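Local coordinates for mosquitocidal toxin (Lysinibacillus sphaericus, PDB 2VSE), which kills mosquito larvae, probably by ADP-ribosylating proteins of the target cell with one domain while its ricin-B-like lectin domains bind sugars, at residues Ser315-Tyr320 with Gly352-Tyr357; Tyr357-Lys362 with Lys369-Ser374; Asn270-Ile275 with Lys308-Tyr313. All coordinates share one frame; numbering follows the deposited sequence.

From the N terminus, contact 3 comes first: Asn270-Ile275, on the opening strand of the first ricin-B-like lectin region, pairs with Lys308-Tyr313 and closes a loop of 32 residues. The chain then turns through Ser315-Asn318 into strand 319-324, the next neighbour in the same sheet, and contact 1 closes a second loop of 31 residues when Gly352-Tyr357 returns to that turn. Tyr357 passes directly into contact 2, the short hairpin of Tyr357-Lys362 with Lys369-Ser374. The three contacts follow in series, none nested in another. Tyr313 meets Asn318 and Tyr320, Tyr320 N probably bonds to Trp358 O, and Phe370 reaches Ile275, joining hairpin and sheet.

Contact 1: residues Ser315-Tyr320 with Gly352-Tyr357; sequences SKKNAY and GSNNQY
Lys317 lies across one face of the Tyr357 ring and carries its ammonium on to Asn354. It belongs to the type I turn Ser315-Asn318, which, with a G1 bulge at Asn318 and Ala319 facing Asp314, links strands 309-314 and 319-324 of the ricin-B-like trefoil. The tight part is methylene on ring: Lys317 CE stands 3.4 Å above the Tyr357 ring plane, over its centre, in a CH-pi contact, and Lys317 CD sits 3.5 Å from Tyr357 CE1. Bends at the last two torsions (chi3 88°, chi4 64°) carry NZ to a cation-pi position, 4.7 Å from the ring centroid. There Lys317 NZ donates to Asn354 OD1 at 2.9 Å, on the partly exposed side. The other end is buried but looser: Ala319 CB rests 4.1 Å from Tyr357 CB, although Tyr320 O receives a CA-H...O contact from Tyr357 CA at 3.3 Å. Tyr320 turns its side chain away, its hydroxyl bonding to Ile268 N. Tyr357 OH is bonded to Lys321 NZ. With one ammonium over its face and another at its hydroxyl, the phenol is probably polarised by two positive charges, and Asn354 gives the first a neutral, directional partner.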
loop_
_atom_site.group_PDB
_atom_site.type_symbol
_atom_site.label_atom_id
_atom_site.label_comp_id
_atom_site.label_asym_id
_atom_site.label_seq_id
_atom_site.Cartn_x
_atom_site.Cartn_y
_atom_site.Cartn_z
ATOM N N SER A 315 21.136 -34.322 -9.321
ATOM C CA SER A 315 20.358 -34.791 -10.478
ATOM C C SER A 315 20.390 -36.307 -10.614
ATOM O O SER A 315 19.342 -36.959 -10.652
ATOM C CB SER A 315 20.894 -34.190 -11.789
ATOM O OG SER A 315 20.724 -32.787 -11.832
ATOM N N LYS A 316 21.602 -36.854 -10.691
ATOM C CA LYS A 316 21.806 -38.257 -10.999
ATOM C C LYS A 316 21.109 -39.192 -10.008
ATOM O O LYS A 316 20.627 -40.267 -10.390
ATOM C CB LYS A 316 23.311 -38.567 -11.067
ATOM C CG LYS A 316 24.000 -38.192 -12.409
ATOM C CD LYS A 316 25.541 -38.080 -12.277
ATOM C CE LYS A 316 25.950 -36.867 -11.395
ATOM N NZ LYS A 316 27.408 -36.853 -11.046
ATOM N N LYS A 317 21.048 -38.770 -8.748
ATOM C CA LYS A 317 20.549 -39.610 -7.672
ATOM C C LYS A 317 19.127 -39.253 -7.278
ATOM O O LYS A 317 18.516 -39.943 -6.461
ATOM C CB LYS A 317 21.453 -39.458 -6.453
ATOM C CG LYS A 317 22.928 -39.606 -6.766
ATOM C CD LYS A 317 23.786 -39.105 -5.608
ATOM C CE LYS A 317 24.061 -40.199 -4.594
ATOM N NZ LYS A 317 24.866 -41.305 -5.163
ATOM N N ASN A 318 18.607 -38.172 -7.854
ATOM C CA ASN A 318 17.317 -37.614 -7.451
ATOM C C ASN A 318 17.161 -37.570 -5.915
ATOM O O ASN A 318 16.175 -38.063 -5.360
ATOM C CB ASN A 318 16.163 -38.363 -8.139
ATOM C CG ASN A 318 14.795 -37.759 -7.827
ATOM O OD1 ASN A 318 14.655 -36.540 -7.632
ATOM N ND2 ASN A 318 13.783 -38.615 -7.759
ATOM N N ALA A 319 18.163 -36.994 -5.249
ATOM C CA ALA A 319 18.215 -36.907 -3.790
ATOM C C ALA A 319 19.043 -35.694 -3.395
ATOM O O ALA A 319 19.655 -35.049 -4.243
ATOM C CB ALA A 319 18.814 -38.176 -3.197
ATOM N N TYR A 320 19.075 -35.390 -2.105
ATOM C CA TYR A 320 19.642 -34.132 -1.647
ATOM C C TYR A 320 20.645 -34.314 -0.520
ATOM O O TYR A 320 20.506 -35.210 0.309
ATOM C CB TYR A 320 18.539 -33.176 -1.159
ATOM C CG TYR A 320 17.419 -32.883 -2.130
ATOM C CD1 TYR A 320 17.323 -31.644 -2.748
ATOM C CD2 TYR A 320 16.429 -33.830 -2.399
ATOM C CE1 TYR A 320 16.276 -31.350 -3.622
ATOM C CE2 TYR A 320 15.394 -33.557 -3.277
ATOM C CZ TYR A 320 15.318 -32.310 -3.882
ATOM O OH TYR A 320 14.295 -32.037 -4.762
ATOM N N GLY A 352 30.865 -39.719 1.023
ATOM C CA GLY A 352 30.682 -40.322 -0.292
ATOM C C GLY A 352 29.480 -41.241 -0.309
ATOM O O GLY A 352 28.998 -41.610 -1.374
ATOM N N SER A 353 29.002 -41.588 0.888
ATOM C CA SER A 353 27.945 -42.574 1.103
ATOM C C SER A 353 26.553 -42.048 0.800
ATOM O O SER A 353 26.296 -40.854 0.932
ATOM C CB SER A 353 27.976 -43.023 2.562
ATOM O OG SER A 353 26.864 -43.846 2.874
ATOM N N ASN A 354 25.646 -42.952 0.438
ATOM C CA ASN A 354 24.251 -42.608 0.221
ATOM C C ASN A 354 23.479 -42.326 1.517
ATOM O O ASN A 354 22.379 -41.745 1.477
ATOM C CB ASN A 354 23.539 -43.658 -0.641
ATOM C CG ASN A 354 23.891 -43.551 -2.139
ATOM O OD1 ASN A 354 24.601 -42.642 -2.570
ATOM N ND2 ASN A 354 23.387 -44.497 -2.933
ATOM N N ASN A 355 24.057 -42.689 2.663
ATOM C CA ASN A 355 23.398 -42.405 3.945
ATOM C C ASN A 355 23.362 -40.922 4.366
ATOM O O ASN A 355 22.745 -40.568 5.374
ATOM C CB ASN A 355 23.902 -43.329 5.068
ATOM C CG ASN A 355 25.358 -43.089 5.441
ATOM O OD1 ASN A 355 25.865 -41.967 5.376
ATOM N ND2 ASN A 355 26.032 -44.157 5.858
ATOM N N GLN A 356 24.008 -40.064 3.575
ATOM C CA GLN A 356 23.894 -38.611 3.762
ATOM C C GLN A 356 23.088 -37.997 2.629
ATOM O O GLN A 356 23.140 -36.796 2.399
ATOM C CB GLN A 356 25.262 -37.943 3.847
ATOM C CG GLN A 356 26.205 -38.582 4.849
ATOM C CD GLN A 356 27.579 -37.966 4.802
ATOM O OE1 GLN A 356 28.272 -38.041 3.786
ATOM N NE2 GLN A 356 27.984 -37.343 5.905
ATOM N N TYR A 357 22.357 -38.836 1.908
ATOM C CA TYR A 357 21.445 -38.362 0.883
ATOM C C TYR A 357 20.021 -38.656 1.302
ATOM O O TYR A 357 19.743 -39.679 1.947
ATOM C CB TYR A 357 21.729 -39.020 -0.463
ATOM C CG TYR A 357 22.935 -38.479 -1.194
ATOM C CD1 TYR A 357 22.802 -37.445 -2.122
ATOM C CD2 TYR A 357 24.211 -39.015 -0.979
ATOM C CE1 TYR A 357 23.909 -36.949 -2.815
ATOM C CE2 TYR A 357 25.323 -38.522 -1.666
ATOM C CZ TYR A 357 25.159 -37.495 -2.581
ATOM O OH TYR A 357 26.238 -36.999 -3.256
#

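Contact 2: residues Tyr357-Lys362 with Lys369-Ser374; sequences YWTIEK and KFRNLS
Arg371 reaches across the hairpin to Glu361, its diagonal neighbour on the face that also carries Thr359 and Lys369. From CB, the chain takes the position between backbone N and carbonyl carbon (chi1 75°), which sets Arg371 CG against Thr359 OG1 at 3.1 Å. Arg371 CD comes alongside the carboxylate, 3.4 Å from Glu361 OE1. NE turns off to the carbonyl of Pro376, and Arg371 NH1 ends the run in a salt bridge to Glu361 OE1 at 2.9 Å. That oxygen uses its syn lone pair and lies at the guanidinium edge, in its plane, although the two flat groups are turned 64° apart. On the other face, Asn372 ND2 sits 3.5 Å above the Trp358 ring plane, toward its rim, with amide and indole nearly perpendicular; ND2 also bonds to Asn355 O. Beside them Ile360 CD1 runs along Phe370, 3.6 Å from Phe370 CE1. Beyond the paired strands, Leu373 N donates to Tyr357 O, and Leu373 CD2 packs 3.6 Å from Tyr357 CB. The face bearing Trp358, Ile360 and Phe370 lies against strand 319-324, where Trp358 and Phe370 touch Ile322, while Phe370 also meets Leu380 of strand 379-382 and the ring of Trp406, edge to face.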
loop_
_atom_site.group_PDB
_atom_site.type_symbol
_atom_site.label_atom_id
_atom_site.label_comp_id
_atom_site.label_asym_id
_atom_site.label_seq_id
_atom_site.Cartn_x
_atom_site.Cartn_y
_atom_site.Cartn_z
ATOM N N TYR A 357 22.357 -38.836 1.908
ATOM C CA TYR A 357 21.445 -38.362 0.883
ATOM C C TYR A 357 20.021 -38.656 1.302
ATOM O O TYR A 357 19.743 -39.679 1.947
ATOM C CB TYR A 357 21.729 -39.020 -0.463
ATOM C CG TYR A 357 22.935 -38.479 -1.194
ATOM C CD1 TYR A 357 22.802 -37.445 -2.122
ATOM C CD2 TYR A 357 24.211 -39.015 -0.979
ATOM C CE1 TYR A 357 23.909 -36.949 -2.815
ATOM C CE2 TYR A 357 25.323 -38.522 -1.666
ATOM C CZ TYR A 357 25.159 -37.495 -2.581
ATOM O OH TYR A 357 26.238 -36.999 -3.256
ATOM N N TRP A 358 19.124 -37.753 0.928
ATOM C CA TRP A 358 17.737 -37.840 1.326
ATOM C C TRP A 358 16.893 -37.554 0.112
ATOM O O TRP A 358 17.178 -36.604 -0.607
ATOM C CB TRP A 358 17.451 -36.816 2.431
ATOM C CG TRP A 358 18.334 -37.013 3.613
ATOM C CD1 TRP A 358 19.553 -36.459 3.814
ATOM C CD2 TRP A 358 18.080 -37.858 4.740
ATOM N NE1 TRP A 358 20.086 -36.897 5.004
ATOM C CE2 TRP A 358 19.199 -37.752 5.599
ATOM C CE3 TRP A 358 17.012 -38.687 5.117
ATOM C CZ2 TRP A 358 19.292 -38.456 6.806
ATOM C CZ3 TRP A 358 17.097 -39.374 6.323
ATOM C CH2 TRP A 358 18.232 -39.254 7.153
ATOM N N THR A 359 15.885 -38.383 -0.145
ATOM C CA THR A 359 14.867 -38.013 -1.122
ATOM C C THR A 359 13.817 -37.208 -0.369
ATOM O O THR A 359 13.541 -37.468 0.811
ATOM C CB THR A 359 14.202 -39.218 -1.819
ATOM O OG1 THR A 359 13.571 -40.043 -0.839
ATOM C CG2 THR A 359 15.217 -40.042 -2.630
ATOM N N ILE A 360 13.256 -36.219 -1.049
ATOM C CA ILE A 360 12.306 -35.296 -0.453
ATOM C C ILE A 360 11.020 -35.349 -1.272
ATOM O O ILE A 360 10.983 -34.882 -2.412
ATOM C CB ILE A 360 12.886 -33.870 -0.436
ATOM C CG1 ILE A 360 14.201 -33.839 0.366
ATOM C CG2 ILE A 360 11.861 -32.884 0.110
ATOM C CD1 ILE A 360 14.853 -32.441 0.508
ATOM N N GLU A 361 9.985 -35.946 -0.685
ATOM C CA GLU A 361 8.697 -36.131 -1.340
ATOM C C GLU A 361 7.616 -35.276 -0.683
ATOM O O GLU A 361 7.480 -35.270 0.540
ATOM C CB GLU A 361 8.295 -37.598 -1.267
ATOM C CG GLU A 361 9.277 -38.555 -1.944
ATOM C CD GLU A 361 9.140 -39.991 -1.449
ATOM O OE1 GLU A 361 8.589 -40.200 -0.340
ATOM O OE2 GLU A 361 9.591 -40.909 -2.166
ATOM N N LYS A 362 6.857 -34.547 -1.499
ATOM C CA LYS A 362 5.726 -33.761 -1.005
ATOM C C LYS A 362 4.459 -34.610 -1.011
ATOM O O LYS A 362 4.208 -35.342 -1.972
ATOM C CB LYS A 362 5.520 -32.511 -1.858
ATOM C CG LYS A 362 4.747 -31.397 -1.138
ATOM C CD LYS A 362 4.581 -30.147 -2.000
ATOM C CE LYS A 362 3.793 -30.454 -3.273
ATOM N NZ LYS A 362 3.347 -29.205 -3.944
ATOM N N LYS A 369 8.229 -35.261 3.362
ATOM C CA LYS A 369 8.836 -36.396 4.066
ATOM C C LYS A 369 10.269 -36.595 3.566
ATOM O O LYS A 369 10.539 -36.520 2.364
ATOM C CB LYS A 369 8.031 -37.690 3.860
ATOM C CG LYS A 369 6.506 -37.557 4.023
ATOM C CD LYS A 369 6.007 -37.833 5.445
ATOM C CE LYS A 369 5.778 -39.318 5.700
ATOM N NZ LYS A 369 4.736 -39.567 6.743
ATOM N N PHE A 370 11.184 -36.829 4.498
ATOM C CA PHE A 370 12.564 -37.134 4.162
ATOM C C PHE A 370 12.779 -38.630 4.369
ATOM O O PHE A 370 12.506 -39.150 5.453
ATOM C CB PHE A 370 13.529 -36.384 5.083
ATOM C CG PHE A 370 13.527 -34.891 4.910
ATOM C CD1 PHE A 370 14.548 -34.266 4.203
ATOM C CD2 PHE A 370 12.544 -34.109 5.495
ATOM C CE1 PHE A 370 14.567 -32.896 4.051
ATOM C CE2 PHE A 370 12.556 -32.724 5.346
ATOM C CZ PHE A 370 13.568 -32.117 4.623
ATOM N N ARG A 371 13.250 -39.325 3.335
ATOM C CA ARG A 371 13.660 -40.711 3.496
ATOM C C ARG A 371 15.081 -40.948 2.979
ATOM O O ARG A 371 15.459 -40.457 1.916
ATOM C CB ARG A 371 12.609 -41.690 2.926
ATOM C CG ARG A 371 12.513 -41.822 1.409
ATOM C CD ARG A 371 11.065 -42.085 0.937
ATOM N NE ARG A 371 10.489 -43.332 1.452
ATOM C CZ ARG A 371 9.182 -43.587 1.530
ATOM N NH1 ARG A 371 8.296 -42.683 1.131
ATOM N NH2 ARG A 371 8.761 -44.746 2.016
ATOM N N ASN A 372 15.873 -41.666 3.770
ATOM C CA ASN A 372 17.290 -41.877 3.474
ATOM C C ASN A 372 17.527 -42.668 2.192
ATOM O O ASN A 372 16.868 -43.680 1.938
ATOM C CB ASN A 372 17.988 -42.557 4.645
ATOM C CG ASN A 372 19.492 -42.526 4.511
ATOM O OD1 ASN A 372 20.097 -43.460 3.981
ATOM N ND2 ASN A 372 20.107 -41.438 4.968
ATOM N N LEU A 373 18.476 -42.201 1.387
ATOM C CA LEU A 373 18.732 -42.810 0.086
ATOM C C LEU A 373 19.268 -44.232 0.208
ATOM O O LEU A 373 18.891 -45.097 -0.581
ATOM C CB LEU A 373 19.661 -41.940 -0.771
ATOM C CG LEU A 373 19.876 -42.361 -2.236
ATOM C CD1 LEU A 373 18.584 -42.309 -3.057
ATOM C CD2 LEU A 373 20.955 -41.524 -2.903
ATOM N N SER A 374 20.130 -44.477 1.195
ATOM C CA SER A 374 20.718 -45.810 1.375
ATOM C C SER A 374 19.701 -46.857 1.843
ATOM O O SER A 374 19.867 -48.040 1.565
ATOM C CB SER A 374 21.933 -45.778 2.300
ATOM O OG SER A 374 21.537 -45.609 3.641
#

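Contact 3: residues Asn270-Ile275 with Lys308-Tyr313; sequences NSEYQI and KWNIKY
Two antiparallel strands pair here at the heart of a four-stranded sheet: 271-277 and 309-314 lie next to each other, flanked by 406-410 on the side of the first and 319-324 on that of the second. Tyr273 and Trp309 form a hydrogen-bonded pair with both links intact: Tyr273 N donates to Trp309 O at 2.9 Å, and Trp309 N returns the bond to Tyr273 O at 3.0 Å. Further along, Ile311 N gives a sound bond to Ser271 O, but the reverse bond is weak. The short strand axes diverge strongly from antiparallel, at 119°, and the backbone ladder frays toward Asn270. A side chain takes over there: Asn270 OD1 receives Tyr313 N at 2.9 Å, and a water bridges Asn270 ND2 to Tyr313 O, so one amide holds Tyr313 N directly and its O through water.

The sequence places the pair in a ricin-B-like beta-trefoil, where the first strand pairs with the last, 406-410, to close the barrel, and with 309-314 on its other side. Tyr273, Trp309 and Ile311 share a face that probably turns to the barrel interior, packing on Ile408 and Ile322. Ile311 CD1 meets Tyr273 CD2 at 3.8 Å, the two side chains crossing at about a right angle, and Ile275 CD1 approaches Trp309 CD1 at 4.1 Å. The indole NE1 of Trp309 bonds to the carbonyl of Val285.

On the other face Asn310 ND2 lies 3.5 Å from Glu272 CB. Lys308 crosses Glu272 obliquely, its CD methylene beside the carboxylate. Their charged ends stay apart but share Tyr413 OH, while Lys308 NZ makes its salt bridge to Glu305 and Glu272 OE1 also bonds Thr411.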
loop_
_atom_site.group_PDB
_atom_site.type_symbol
_atom_site.label_atom_id
_atom_site.label_comp_id
_atom_site.label_asym_id
_atom_site.label_seq_id
_atom_site.Cartn_x
_atom_site.Cartn_y
_atom_site.Cartn_z
ATOM N N ASN A 270 18.282 -25.242 -4.794
ATOM C CA ASN A 270 19.461 -25.080 -3.926
ATOM C C ASN A 270 19.455 -23.729 -3.224
ATOM O O ASN A 270 19.623 -22.698 -3.876
ATOM C CB ASN A 270 20.778 -25.193 -4.713
ATOM C CG ASN A 270 20.984 -26.552 -5.346
ATOM O OD1 ASN A 270 20.200 -27.482 -5.141
ATOM N ND2 ASN A 270 22.049 -26.675 -6.130
ATOM N N SER A 271 19.270 -23.734 -1.905
ATOM C CA SER A 271 19.355 -22.502 -1.117
ATOM C C SER A 271 19.354 -22.743 0.382
ATOM O O SER A 271 19.417 -23.878 0.841
ATOM C CB SER A 271 18.226 -21.525 -1.481
ATOM O OG SER A 271 18.633 -20.200 -1.222
ATOM N N GLU A 272 19.291 -21.652 1.137
ATOM C CA GLU A 272 19.215 -21.725 2.585
ATOM C C GLU A 272 17.766 -21.853 3.041
ATOM O O GLU A 272 16.913 -21.050 2.656
ATOM C CB GLU A 272 19.848 -20.490 3.203
ATOM C CG GLU A 272 19.928 -20.547 4.704
ATOM C CD GLU A 272 20.521 -19.294 5.268
ATOM O OE1 GLU A 272 19.912 -18.220 5.100
ATOM O OE2 GLU A 272 21.599 -19.389 5.877
ATOM N N TYR A 273 17.511 -22.859 3.870
ATOM C CA TYR A 273 16.180 -23.145 4.370
ATOM C C TYR A 273 16.217 -23.412 5.863
ATOM O O TYR A 273 17.281 -23.697 6.432
ATOM C CB TYR A 273 15.621 -24.394 3.694
ATOM C CG TYR A 273 15.400 -24.278 2.203
ATOM C CD1 TYR A 273 14.203 -23.745 1.690
ATOM C CD2 TYR A 273 16.362 -24.721 1.301
ATOM C CE1 TYR A 273 13.985 -23.645 0.330
ATOM C CE2 TYR A 273 16.153 -24.617 -0.072
ATOM C CZ TYR A 273 14.964 -24.080 -0.551
ATOM O OH TYR A 273 14.747 -23.978 -1.908
ATOM N N GLN A 274 15.046 -23.331 6.489
ATOM C CA GLN A 274 14.825 -23.939 7.793
ATOM C C GLN A 274 13.863 -25.115 7.633
ATOM O O GLN A 274 12.966 -25.087 6.791
ATOM C CB GLN A 274 14.269 -22.939 8.793
ATOM C CG GLN A 274 15.268 -21.936 9.264
ATOM C CD GLN A 274 14.838 -21.297 10.551
ATOM O OE1 GLN A 274 13.905 -20.487 10.581
ATOM N NE2 GLN A 274 15.505 -21.666 11.640
ATOM N N ILE A 275 14.071 -26.150 8.440
ATOM C CA ILE A 275 13.206 -27.328 8.413
ATOM C C ILE A 275 12.384 -27.387 9.705
ATOM O O ILE A 275 12.935 -27.540 10.806
ATOM C CB ILE A 275 14.020 -28.621 8.159
ATOM C CG1 ILE A 275 14.925 -28.435 6.937
ATOM C CG2 ILE A 275 13.098 -29.789 7.924
ATOM C CD1 ILE A 275 16.080 -29.429 6.833
ATOM N N LYS A 308 19.874 -23.523 10.486
ATOM C CA LYS A 308 19.647 -23.302 9.058
ATOM C C LYS A 308 20.505 -24.279 8.241
ATOM O O LYS A 308 21.627 -24.620 8.632
ATOM C CB LYS A 308 19.957 -21.853 8.667
ATOM C CG LYS A 308 19.213 -20.787 9.472
ATOM C CD LYS A 308 19.704 -19.397 9.117
ATOM C CE LYS A 308 19.240 -18.360 10.121
ATOM N NZ LYS A 308 19.750 -17.007 9.756
ATOM N N TRP A 309 19.970 -24.726 7.111
ATOM C CA TRP A 309 20.623 -25.748 6.305
ATOM C C TRP A 309 20.615 -25.329 4.857
ATOM O O TRP A 309 19.627 -24.754 4.372
ATOM C CB TRP A 309 19.912 -27.106 6.449
ATOM C CG TRP A 309 19.786 -27.558 7.869
ATOM C CD1 TRP A 309 18.843 -27.158 8.779
ATOM C CD2 TRP A 309 20.639 -28.476 8.557
ATOM N NE1 TRP A 309 19.057 -27.773 9.991
ATOM C CE2 TRP A 309 20.156 -28.586 9.883
ATOM C CE3 TRP A 309 21.768 -29.215 8.187
ATOM C CZ2 TRP A 309 20.766 -29.415 10.842
ATOM C CZ3 TRP A 309 22.379 -30.040 9.149
ATOM C CH2 TRP A 309 21.869 -30.133 10.456
ATOM N N ASN A 310 21.727 -25.585 4.180
ATOM C CA ASN A 310 21.784 -25.450 2.734
ATOM C C ASN A 310 21.370 -26.759 2.106
ATOM O O ASN A 310 22.013 -27.785 2.327
ATOM C CB ASN A 310 23.185 -25.075 2.263
ATOM C CG ASN A 310 23.459 -23.584 2.367
ATOM O OD1 ASN A 310 24.621 -23.166 2.407
ATOM N ND2 ASN A 310 22.402 -22.771 2.393
ATOM N N ILE A 311 20.283 -26.739 1.347
ATOM C CA ILE A 311 19.816 -27.961 0.707
ATOM C C ILE A 311 20.337 -27.957 -0.716
ATOM O O ILE A 311 20.178 -26.968 -1.432
ATOM C CB ILE A 311 18.270 -28.100 0.771
ATOM C CG1 ILE A 311 17.816 -28.173 2.236
ATOM C CG2 ILE A 311 17.804 -29.325 -0.014
ATOM C CD1 ILE A 311 16.315 -28.300 2.420
ATOM N N LYS A 312 20.986 -29.047 -1.104
ATOM C CA LYS A 312 21.633 -29.160 -2.412
ATOM C C LYS A 312 21.173 -30.432 -3.105
ATOM O O LYS A 312 21.333 -31.531 -2.567
ATOM C CB LYS A 312 23.155 -29.186 -2.255
ATOM C CG LYS A 312 23.910 -28.968 -3.552
ATOM C CD LYS A 312 25.356 -29.457 -3.447
ATOM C CE LYS A 312 26.189 -29.022 -4.662
ATOM N NZ LYS A 312 26.142 -27.529 -4.851
ATOM N N TYR A 313 20.607 -30.263 -4.297
ATOM C CA TYR A 313 20.051 -31.365 -5.079
ATOM C C TYR A 313 21.107 -32.049 -5.949
ATOM O O TYR A 313 22.000 -31.394 -6.507
ATOM C CB TYR A 313 18.931 -30.840 -5.969
ATOM C CG TYR A 313 18.204 -31.862 -6.825
ATOM C CD1 TYR A 313 17.617 -32.997 -6.263
ATOM C CD2 TYR A 313 18.055 -31.657 -8.202
ATOM C CE1 TYR A 313 16.923 -33.913 -7.052
ATOM C CE2 TYR A 313 17.363 -32.570 -9.008
ATOM C CZ TYR A 313 16.800 -33.690 -8.425
ATOM O OH TYR A 313 16.114 -34.583 -9.211
HETATM O O HOH W 1 22.857 -28.973 -7.261
#